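Side-chain contacts in LBCATS-a (Synthetic construct, PDB 5EY5), which is a tryptophan synthase alpha chain, a TIM barrel that probably cleaves indole-3-glycerol phosphate to indole and glyceraldehyde-3-phosphate for its partner chain: residues P57-P62 against L100-P105; T76-V81 against F107-E112; L131-A136 against L150-A155. All coordinates share one frame; numbering follows the deposited sequence.

Contact 1: residues P57-P62 against L100-P105; sequences PLADGP and LTYYNP
Y102 reaches out of the loop after strand 97-100 and lays its ring along the turn P57-D60, in contacts that begin at the ring and end on the hydroxyl. At CB the first torsion (chi1 -68°) sets CG anti to the carbonyl carbon, and this sends the ring across to the other loop. Y102 CE1 then lies 3.4 Å from P57 CB. P57 CA sits over one face, nearest Y102 CZ at 3.3 Å, in a CH-pi contact shifted toward the rim. On the other branch Y102 CE2 comes within 3.4 Å of L58 N. At the tip, Y102 OH is gripped twice. It accepts a hydrogen bond from A59 N at 3.0 Å, with an N-H...O angle of 145°, and donates one to D60 OD2 at 2.6 Å. That carboxylate oxygen lies near the ring plane, yet the hydroxyl meets it from above the carboxylate plane, the two planes being 71° apart. Tyrosine suits the place because it joins a flat apolar body with a polar end that both receives from the backbone and gives to an acid. Its two bonds pin the type I turn, whose own closing bond runs from D60 N to P57 O. The other oxygen, D60 OD1, bonds to T183 OG1. The side chain of D60 is about 5 Å from the bound sn-glycerol-3-phosphate, and L100 lines that pocket: the contact joins two loops at the C-terminal mouth of a TIM barrel, where this fold places its active site.

Contact 2: residues T76-V81 against F107-E112; sequences TTLDKV and FRYGIE
Y109 and D79 cross at a slant, the ring and carboxylate planes 59° apart, and meet through a hydrogen bond from Y109 OH to D79 OD1 of 3.1 Å. The oxygen lies at the ring's edge, near the plane of the ring, and it is approached on its syn side, 23° out of the carboxylate plane. Nearer the base of the same ring, L78 also crosses the tyrosine obliquely: its CD1 is 3.7 Å from Y109 CD1 and 4.0 Å from Y109 CB, and so rests against the root of the side chain. With CG anti to the backbone N (chi1 -166°), the ring extends from the end of helix 103-109 across to the start of helix 78-91. Helix 78-91 is an outer helix of the TIM barrel; helix 103-109 is a short helix after the next strand, 97-100. Buried L78 also packs on I52 and F114, whereas D79 beside it is exposed, as suits a carboxylate in the first turn of a helix, where backbone N-H groups would probably favour its charge. That turn is capped by T77, whose OG1 accepts from K80 N at 3.2 Å. On the other segment the chain turns at G110, whose positive phi would push any beta carbon into the carbonyl oxygen before it; glycine lets helix 111-121 start at once. From that helix R113 makes a cation-pi contact with the Y109 ring and bonds through NH1 to Y109 O.

Contact 3: residues L131-A136 against L150-A155; sequences LPPEEA and LIFLVA
The phenyl ring of F152 is sandwiched: P133 CG lies over one face, L150 CD2 over the opposite one, and L131 O and A136 CB stand at its edge. The proline contact is a CH-pi interaction, with P133 CG 4.1 Å from the F152 ring centroid and 18° off the normal. P133 CD adds to it, 3.7 Å from F152 CD2. A proline fits here because its ring is compact and conformationally restricted and carries polarised C-H groups to set against a flat aromatic surface. L150 CD2, two residues earlier on the strand, lies 3.2 Å above the plane of the F152 ring, toward the rim. At the edge, A136 CB is 3.7 Å from F152 CZ, a spot where alanine's single methyl meets the far end of the ring. L131 O approaches F152 CE2 to 3.4 Å, consistent with the slightly positive rim of an aromatic ring facing a carbonyl oxygen. With CG turned beside the backbone N (chi1 -73°), the ring leans toward the loop. An alanine here would remove the ring between P133 and L150 and is likely to leave a gap beneath the loop, with A136 deprived of its aromatic neighbour. The loop is wound into tight turns by bonds from E135 N to P132 O and A136 N to P133 O. I166 of helix 160-169 also packs on F152. The ring sits between the sheet and the helices, joining strand 149-154 to the loop that leads from strand 125-127 into helix 137-146, within one beta-alpha-beta crossover of the TIM barrel.

From the N terminus, the chain leaves strand 48-51 and enters contact 1 at 57-62, then passes helix 62-73 and opens contact 2 at 76-81. Helix 78-91 and strand 97-100 bring it to 100-105, which closes contact 1; contact 2 closes just afterwards at 107-112, so the two cross along the chain. They share helix 103-109 and touch where L78 CD1 packs against P105 O. Contact 3 follows in series, closing a short loop round helix 137-146. Y103 packs on L131 between contacts 1 and 3, while contacts 2 and 3 stay about 7 Å apart at their nearest atoms. Together they tie mouth loops, the outer helix 78-91, the short helix 103-109 and a barrel strand.

Contact 1: residues P57-P62 against L100-P105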
# COMPACT_ATOMS: atom_id res chain seq x y z
N PRO A 57 14.62 28.97 -12.10
CA PRO A 57 14.21 30.38 -12.08
C PRO A 57 12.79 30.58 -11.56
O PRO A 57 11.83 30.62 -12.34
CB PRO A 57 14.35 30.79 -13.55
CG PRO A 57 14.02 29.53 -14.29
CD PRO A 57 14.54 28.38 -13.45
N LEU A 58 12.68 30.72 -10.23
CA LEU A 58 11.40 30.76 -9.52
C LEU A 58 10.45 31.84 -10.03
O LEU A 58 9.23 31.70 -9.88
CB LEU A 58 11.69 30.99 -8.03
CG LEU A 58 10.72 30.82 -6.87
CD1 LEU A 58 10.29 29.37 -6.72
CD2 LEU A 58 11.39 31.32 -5.59
N ALA A 59 10.98 32.91 -10.63
CA ALA A 59 10.20 34.10 -10.95
C ALA A 59 9.88 34.24 -12.44
O ALA A 59 9.32 35.26 -12.84
CB ALA A 59 10.93 35.36 -10.46
N ASP A 60 10.20 33.24 -13.26
CA ASP A 60 10.04 33.36 -14.70
C ASP A 60 8.92 32.48 -15.25
O ASP A 60 8.72 31.35 -14.78
CB ASP A 60 11.36 33.04 -15.40
CG ASP A 60 12.35 34.17 -15.26
OD1 ASP A 60 12.06 35.25 -15.82
OD2 ASP A 60 13.40 33.99 -14.60
N GLY A 61 8.17 33.02 -16.22
CA GLY A 61 7.19 32.25 -16.95
C GLY A 61 7.85 31.31 -17.95
O GLY A 61 9.08 31.26 -18.08
N PRO A 62 7.02 30.56 -18.67
CA PRO A 62 7.55 29.49 -19.54
C PRO A 62 8.53 29.97 -20.60
O PRO A 62 9.53 29.29 -20.87
CB PRO A 62 6.29 28.90 -20.18
CG PRO A 62 5.17 29.29 -19.25
CD PRO A 62 5.54 30.62 -18.70
N LEU A 100 20.59 40.20 -14.71
CA LEU A 100 19.45 39.70 -13.95
C LEU A 100 19.80 38.27 -13.61
O LEU A 100 19.96 37.43 -14.50
CB LEU A 100 18.15 39.83 -14.74
CG LEU A 100 16.83 39.48 -14.05
CD1 LEU A 100 15.67 40.19 -14.75
CD2 LEU A 100 16.61 37.96 -14.00
N THR A 101 20.01 38.00 -12.33
CA THR A 101 20.49 36.68 -11.95
C THR A 101 19.82 36.29 -10.65
O THR A 101 19.63 37.13 -9.78
CB THR A 101 22.02 36.65 -11.79
OG1 THR A 101 22.44 35.36 -11.31
CG2 THR A 101 22.52 37.72 -10.84
N TYR A 102 19.42 35.02 -10.54
CA TYR A 102 19.04 34.49 -9.25
C TYR A 102 20.26 34.47 -8.33
O TYR A 102 21.40 34.62 -8.76
CB TYR A 102 18.41 33.11 -9.42
CG TYR A 102 17.09 33.26 -10.12
CD1 TYR A 102 17.03 33.40 -11.49
CD2 TYR A 102 15.91 33.34 -9.40
CE1 TYR A 102 15.81 33.57 -12.14
CE2 TYR A 102 14.69 33.51 -10.03
CZ TYR A 102 14.65 33.62 -11.40
OH TYR A 102 13.45 33.78 -12.03
N TYR A 103 19.99 34.29 -7.03
CA TYR A 103 20.99 34.53 -6.01
C TYR A 103 22.00 33.40 -5.90
O TYR A 103 23.18 33.64 -5.65
CB TYR A 103 20.31 34.74 -4.66
CG TYR A 103 21.25 35.25 -3.62
CD1 TYR A 103 22.01 36.38 -3.86
CD2 TYR A 103 21.37 34.62 -2.38
CE1 TYR A 103 22.87 36.86 -2.91
CE2 TYR A 103 22.23 35.10 -1.43
CZ TYR A 103 22.98 36.22 -1.70
OH TYR A 103 23.84 36.73 -0.76
N ASN A 104 21.57 32.15 -6.04
CA ASN A 104 22.53 31.07 -5.81
C ASN A 104 23.72 31.08 -6.77
O ASN A 104 24.81 30.67 -6.34
CB ASN A 104 21.87 29.70 -5.85
CG ASN A 104 22.73 28.67 -5.21
OD1 ASN A 104 23.05 28.79 -4.04
ND2 ASN A 104 23.16 27.66 -5.97
N PRO A 105 23.59 31.44 -8.05
CA PRO A 105 24.82 31.57 -8.85
C PRO A 105 25.76 32.64 -8.32
O PRO A 105 26.98 32.46 -8.33
CB PRO A 105 24.29 31.92 -10.26
CG PRO A 105 22.99 31.23 -10.30
CD PRO A 105 22.39 31.42 -8.90

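Contact 2: residues T76-V81 against F107-E112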
# COMPACT_ATOMS: atom_id res chain seq x y z
N THR A 76 26.36 28.14 -21.08
CA THR A 76 26.49 29.47 -20.51
C THR A 76 26.87 29.39 -19.03
O THR A 76 26.26 28.66 -18.26
CB THR A 76 25.18 30.24 -20.68
OG1 THR A 76 24.87 30.31 -22.08
CG2 THR A 76 25.25 31.67 -20.11
N THR A 77 27.91 30.14 -18.66
CA THR A 77 28.29 30.31 -17.26
C THR A 77 28.46 31.80 -16.98
O THR A 77 28.53 32.62 -17.89
CB THR A 77 29.61 29.60 -16.93
OG1 THR A 77 30.67 30.19 -17.69
CG2 THR A 77 29.52 28.09 -17.23
N LEU A 78 28.51 32.14 -15.69
CA LEU A 78 28.77 33.52 -15.30
C LEU A 78 30.05 34.03 -15.93
O LEU A 78 30.07 35.09 -16.58
CB LEU A 78 28.84 33.64 -13.78
CG LEU A 78 27.57 34.10 -13.08
CD1 LEU A 78 27.82 34.25 -11.59
CD2 LEU A 78 27.11 35.41 -13.70
N ASP A 79 31.14 33.28 -15.78
CA ASP A 79 32.42 33.68 -16.36
C ASP A 79 32.31 33.95 -17.85
O ASP A 79 32.99 34.85 -18.37
CB ASP A 79 33.48 32.61 -16.09
CG ASP A 79 34.03 32.67 -14.67
OD1 ASP A 79 34.25 33.78 -14.16
OD2 ASP A 79 34.24 31.59 -14.07
N LYS A 80 31.48 33.20 -18.57
CA LYS A 80 31.36 33.38 -20.02
C LYS A 80 30.56 34.63 -20.37
O LYS A 80 30.86 35.30 -21.37
CB LYS A 80 30.72 32.14 -20.65
CG LYS A 80 31.67 30.96 -20.81
CD LYS A 80 30.93 29.68 -21.20
CE LYS A 80 31.86 28.48 -21.24
NZ LYS A 80 31.12 27.20 -21.37
N VAL A 81 29.55 34.97 -19.58
CA VAL A 81 28.82 36.21 -19.86
C VAL A 81 29.70 37.41 -19.53
O VAL A 81 29.70 38.41 -20.26
CB VAL A 81 27.49 36.22 -19.09
CG1 VAL A 81 26.58 37.38 -19.58
CG2 VAL A 81 26.77 34.88 -19.29
N PHE A 107 25.79 33.85 -4.99
CA PHE A 107 26.31 33.01 -3.93
C PHE A 107 26.99 31.86 -4.68
O PHE A 107 26.73 31.67 -5.86
CB PHE A 107 25.17 32.58 -3.01
CG PHE A 107 25.59 32.20 -1.62
CD1 PHE A 107 25.52 33.13 -0.59
CD2 PHE A 107 26.05 30.94 -1.34
CE1 PHE A 107 25.90 32.79 0.69
CE2 PHE A 107 26.43 30.59 -0.08
CZ PHE A 107 26.35 31.52 0.95
N ARG A 108 27.95 31.21 -4.08
CA ARG A 108 28.65 30.19 -4.87
C ARG A 108 29.77 30.81 -5.69
O ARG A 108 30.93 30.43 -5.50
CB ARG A 108 27.70 29.44 -5.83
CG ARG A 108 28.33 28.17 -6.45
CD ARG A 108 28.78 27.29 -5.32
NE ARG A 108 29.59 26.15 -5.76
CZ ARG A 108 30.92 26.14 -5.83
NH1 ARG A 108 31.62 27.23 -5.51
NH2 ARG A 108 31.56 25.05 -6.22
N TYR A 109 29.45 31.73 -6.61
CA TYR A 109 30.52 32.50 -7.25
C TYR A 109 31.35 33.20 -6.19
O TYR A 109 32.59 33.19 -6.26
CB TYR A 109 29.96 33.54 -8.24
CG TYR A 109 31.03 34.12 -9.17
CD1 TYR A 109 31.24 33.59 -10.44
CD2 TYR A 109 31.82 35.19 -8.77
CE1 TYR A 109 32.20 34.11 -11.30
CE2 TYR A 109 32.79 35.72 -9.63
CZ TYR A 109 32.97 35.17 -10.90
OH TYR A 109 33.94 35.66 -11.75
N GLY A 110 30.69 33.78 -5.19
CA GLY A 110 31.35 34.54 -4.15
C GLY A 110 30.83 35.95 -4.27
O GLY A 110 31.00 36.57 -5.32
N ILE A 111 30.16 36.45 -3.23
CA ILE A 111 29.39 37.69 -3.37
C ILE A 111 30.30 38.85 -3.76
O ILE A 111 30.09 39.53 -4.77
CB ILE A 111 28.63 37.99 -2.07
CG1 ILE A 111 27.52 36.96 -1.84
CG2 ILE A 111 28.06 39.38 -2.10
CD1 ILE A 111 26.82 37.12 -0.51
N GLU A 112 31.32 39.11 -2.94
CA GLU A 112 32.22 40.22 -3.22
C GLU A 112 33.00 39.96 -4.49
O GLU A 112 33.21 40.88 -5.30
CB GLU A 112 33.15 40.45 -2.03
CG GLU A 112 33.78 39.17 -1.48
CD GLU A 112 35.22 38.98 -1.94
OE1 GLU A 112 35.80 37.91 -1.64
OE2 GLU A 112 35.77 39.89 -2.59

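Contact 3: residues L131-A136 against L150-A155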
# COMPACT_ATOMS: atom_id res chain seq x y z
N LEU A 131 15.88 37.86 -4.03
CA LEU A 131 16.63 38.45 -2.93
C LEU A 131 15.94 39.70 -2.38
O LEU A 131 16.15 40.81 -2.90
CB LEU A 131 18.05 38.79 -3.37
CG LEU A 131 19.02 39.20 -2.25
CD1 LEU A 131 19.28 38.04 -1.30
CD2 LEU A 131 20.32 39.76 -2.80
N PRO A 132 15.12 39.58 -1.35
CA PRO A 132 14.52 40.78 -0.75
C PRO A 132 15.55 41.58 0.03
O PRO A 132 16.59 41.04 0.43
CB PRO A 132 13.42 40.21 0.17
CG PRO A 132 13.81 38.82 0.43
CD PRO A 132 14.55 38.34 -0.79
N PRO A 133 15.30 42.87 0.23
CA PRO A 133 16.18 43.67 1.11
C PRO A 133 16.61 42.98 2.40
O PRO A 133 17.79 43.06 2.76
CB PRO A 133 15.32 44.91 1.39
CG PRO A 133 14.64 45.14 0.05
CD PRO A 133 14.32 43.73 -0.47
N GLU A 134 15.70 42.30 3.11
CA GLU A 134 16.08 41.71 4.39
C GLU A 134 17.19 40.67 4.25
O GLU A 134 17.90 40.39 5.23
CB GLU A 134 14.86 41.10 5.09
CG GLU A 134 13.63 42.00 5.09
CD GLU A 134 12.79 41.84 3.83
OE1 GLU A 134 11.73 41.17 3.90
OE2 GLU A 134 13.19 42.35 2.77
N GLU A 135 17.37 40.10 3.06
CA GLU A 135 18.43 39.13 2.80
C GLU A 135 19.57 39.70 1.98
O GLU A 135 20.54 38.99 1.70
CB GLU A 135 17.86 37.91 2.07
CG GLU A 135 16.54 37.39 2.62
CD GLU A 135 16.71 36.68 3.94
OE1 GLU A 135 17.84 36.68 4.47
OE2 GLU A 135 15.72 36.12 4.45
N ALA A 136 19.48 40.97 1.56
CA ALA A 136 20.42 41.54 0.61
C ALA A 136 21.54 42.34 1.26
O ALA A 136 22.30 43.01 0.55
CB ALA A 136 19.67 42.43 -0.39
N LEU A 150 21.96 48.14 -7.38
CA LEU A 150 21.15 46.99 -7.00
C LEU A 150 19.69 47.41 -7.20
O LEU A 150 19.16 48.22 -6.43
CB LEU A 150 21.44 46.58 -5.56
CG LEU A 150 21.12 45.16 -5.14
CD1 LEU A 150 21.45 44.99 -3.66
CD2 LEU A 150 19.66 44.85 -5.41
N ILE A 151 19.06 46.88 -8.23
CA ILE A 151 17.69 47.24 -8.58
C ILE A 151 16.73 46.26 -7.90
O ILE A 151 16.78 45.05 -8.16
CB ILE A 151 17.49 47.23 -10.09
CG1 ILE A 151 18.43 48.25 -10.74
CG2 ILE A 151 16.02 47.46 -10.43
CD1 ILE A 151 19.28 47.68 -11.85
N PHE A 152 15.83 46.78 -7.06
CA PHE A 152 14.86 45.95 -6.36
C PHE A 152 13.48 46.08 -7.00
O PHE A 152 13.11 47.14 -7.52
CB PHE A 152 14.78 46.31 -4.87
CG PHE A 152 15.97 45.86 -4.06
CD1 PHE A 152 16.97 46.74 -3.71
CD2 PHE A 152 16.07 44.54 -3.63
CE1 PHE A 152 18.06 46.32 -2.96
CE2 PHE A 152 17.15 44.11 -2.87
CZ PHE A 152 18.15 45.00 -2.54
N LEU A 153 12.71 44.98 -6.96
CA LEU A 153 11.36 44.92 -7.51
C LEU A 153 10.32 45.33 -6.48
O LEU A 153 10.44 45.03 -5.28
CB LEU A 153 11.01 43.52 -8.01
CG LEU A 153 11.60 43.06 -9.34
CD1 LEU A 153 13.06 43.42 -9.40
CD2 LEU A 153 11.40 41.53 -9.51
N VAL A 154 9.28 46.00 -6.95
CA VAL A 154 8.12 46.36 -6.15
C VAL A 154 6.90 45.80 -6.85
O VAL A 154 6.71 46.01 -8.06
CB VAL A 154 8.00 47.88 -5.95
CG1 VAL A 154 6.74 48.20 -5.12
CG2 VAL A 154 9.24 48.41 -5.27
N ALA A 155 6.10 45.08 -6.13
CA ALA A 155 4.96 44.40 -6.70
C ALA A 155 3.66 45.10 -6.31
O ALA A 155 3.60 45.82 -5.31
CB ALA A 155 4.92 42.94 -6.23